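Local coordinates for protein esterase (Rhizomucor miehei, PDB 4WY5) that probably hydrolyses carboxylic esters, as a fungal carboxylesterase of the alpha/beta hydrolase fold, at residues G293-P298 / F306-I311. Sequence-based numbering, arbitrary orientation.
Sequences GFITVP and FTINTI
F294 and I295 reach T307 and I308 across a buried seam of the alpha/beta hydrolase fold, where the short 3-10 turn that follows the probable catalytic histidine H292 meets the C-terminal helix 302-319. T307 carries most of the contact from the helix side. T307 CB, directed at the turn, lies 4.1 Å from F294 CE1 and splits into two branches with separate neighbours. T307 OG1, set beside its own backbone N (chi1 -55°), comes in the ring plane to the edge of F294, 3.4 Å from CE1 and 3.6 Å from CZ. This is van der Waals contact; the hydroxyl is satisfied by a hydrogen bond to Q303 O one helical turn back. The methyl T307 CG2 instead meets I295 CD1 at 4.0 Å. No hydrogen bond joins the two segments. The F294 ring also meets the Y190 ring, with planes at about 60°, and the Y190 OH is hydrogen-bonded to I295 N. The turn itself is braced by G293 O, which accepts both T296 N and T296 OG1. The same I295 CD1 also packs methyl to methyl against I308 CD1 at 4.2 Å.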
loop_
_atom_site.group_PDB
_atom_site.type_symbol
_atom_site.label_atom_id
_atom_site.label_comp_id
_atom_site.label_asym_id
_atom_site.label_seq_id
_atom_site.Cartn_x
_atom_site.Cartn_y
_atom_site.Cartn_z
ATOM N N GLY A 293 -12.577 8.254 5.853
ATOM C CA GLY A 293 -12.457 8.271 7.309
ATOM C C GLY A 293 -12.138 6.948 8.011
ATOM O O GLY A 293 -12.140 6.897 9.257
ATOM N N PHE A 294 -11.777 5.907 7.254
ATOM C CA PHE A 294 -11.780 4.550 7.822
ATOM C C PHE A 294 -10.756 4.329 8.929
ATOM O O PHE A 294 -10.895 3.401 9.711
ATOM C CB PHE A 294 -11.593 3.484 6.719
ATOM C CG PHE A 294 -10.219 3.468 6.070
ATOM C CD1 PHE A 294 -9.201 2.626 6.551
ATOM C CD2 PHE A 294 -9.959 4.248 4.940
ATOM C CE1 PHE A 294 -7.928 2.588 5.919
ATOM C CE2 PHE A 294 -8.705 4.232 4.308
ATOM C CZ PHE A 294 -7.687 3.397 4.794
ATOM N N ILE A 295 -9.774 5.203 9.052
ATOM C CA ILE A 295 -8.743 4.982 10.053
ATOM C C ILE A 295 -9.291 5.130 11.475
ATOM O O ILE A 295 -8.709 4.561 12.407
ATOM C CB ILE A 295 -7.519 5.944 9.845
ATOM C CG1 ILE A 295 -6.218 5.282 10.306
ATOM C CG2 ILE A 295 -7.687 7.251 10.586
ATOM C CD1 ILE A 295 -5.785 4.107 9.437
ATOM N N THR A 296 -10.421 5.822 11.649
ATOM C CA THR A 296 -11.028 5.976 12.991
ATOM C C THR A 296 -12.219 5.039 13.269
ATOM O O THR A 296 -12.921 5.222 14.257
ATOM C CB THR A 296 -11.515 7.427 13.261
ATOM O OG1 THR A 296 -12.224 7.918 12.118
ATOM C CG2 THR A 296 -10.351 8.365 13.589
ATOM N N VAL A 297 -12.439 4.046 12.410
ATOM C CA VAL A 297 -13.490 3.040 12.624
ATOM C C VAL A 297 -13.017 1.934 13.577
ATOM O O VAL A 297 -12.033 1.235 13.302
ATOM C CB VAL A 297 -13.956 2.427 11.277
ATOM C CG1 VAL A 297 -14.819 1.178 11.490
ATOM C CG2 VAL A 297 -14.703 3.475 10.472
ATOM N N PRO A 298 -13.736 1.769 14.700
ATOM C CA PRO A 298 -13.343 0.931 15.852
ATOM C C PRO A 298 -13.189 -0.564 15.545
ATOM O O PRO A 298 -12.286 -1.217 16.074
ATOM C CB PRO A 298 -14.488 1.145 16.853
ATOM C CG PRO A 298 -15.195 2.415 16.393
ATOM C CD PRO A 298 -15.038 2.438 14.914
ATOM N N PHE A 306 -3.677 -3.213 7.293
ATOM C CA PHE A 306 -2.716 -2.918 6.221
ATOM C C PHE A 306 -2.198 -1.480 6.349
ATOM O O PHE A 306 -1.005 -1.231 6.297
ATOM C CB PHE A 306 -3.371 -3.136 4.838
ATOM C CG PHE A 306 -2.598 -2.533 3.678
ATOM C CD1 PHE A 306 -1.570 -3.242 3.041
ATOM C CD2 PHE A 306 -2.896 -1.256 3.223
ATOM C CE1 PHE A 306 -0.853 -2.681 1.970
ATOM C CE2 PHE A 306 -2.186 -0.680 2.161
ATOM C CZ PHE A 306 -1.158 -1.396 1.532
ATOM N N THR A 307 -3.100 -0.535 6.573
ATOM C CA THR A 307 -2.711 0.869 6.510
ATOM C C THR A 307 -1.830 1.234 7.697
ATOM O O THR A 307 -0.813 1.919 7.527
ATOM C CB THR A 307 -3.946 1.794 6.446
ATOM O OG1 THR A 307 -4.768 1.403 5.334
ATOM C CG2 THR A 307 -3.517 3.240 6.283
ATOM N N ILE A 308 -2.171 0.741 8.889
ATOM C CA ILE A 308 -1.300 0.968 10.056
ATOM C C ILE A 308 0.102 0.357 9.845
ATOM O O ILE A 308 1.105 1.064 9.950
ATOM C CB ILE A 308 -1.919 0.393 11.351
ATOM C CG1 ILE A 308 -3.141 1.222 11.772
ATOM C CG2 ILE A 308 -0.892 0.398 12.479
ATOM C CD1 ILE A 308 -2.812 2.690 12.083
ATOM N N ASN A 309 0.176 -0.929 9.495
ATOM C CA ASN A 309 1.474 -1.577 9.276
ATOM C C ASN A 309 2.322 -0.920 8.179
ATOM O O ASN A 309 3.545 -0.844 8.294
ATOM C CB ASN A 309 1.291 -3.062 8.917
ATOM C CG ASN A 309 0.787 -3.891 10.085
ATOM O OD1 ASN A 309 0.754 -3.423 11.223
ATOM N ND2 ASN A 309 0.436 -5.156 9.813
ATOM N N THR A 310 1.669 -0.442 7.123
ATOM C CA THR A 310 2.363 0.128 5.970
ATOM C C THR A 310 2.962 1.514 6.295
ATOM O O THR A 310 4.077 1.830 5.874
ATOM C CB THR A 310 1.399 0.209 4.754
ATOM O OG1 THR A 310 0.948 -1.114 4.418
ATOM C CG2 THR A 310 2.082 0.825 3.546
ATOM N N ILE A 311 2.206 2.336 7.025
ATOM C CA ILE A 311 2.730 3.581 7.575
ATOM C C ILE A 311 3.925 3.329 8.510
ATOM O O ILE A 311 4.969 3.985 8.396
ATOM C CB ILE A 311 1.644 4.361 8.373
ATOM C CG1 ILE A 311 0.516 4.851 7.457
ATOM C CG2 ILE A 311 2.257 5.557 9.114
ATOM C CD1 ILE A 311 -0.616 5.544 8.229
#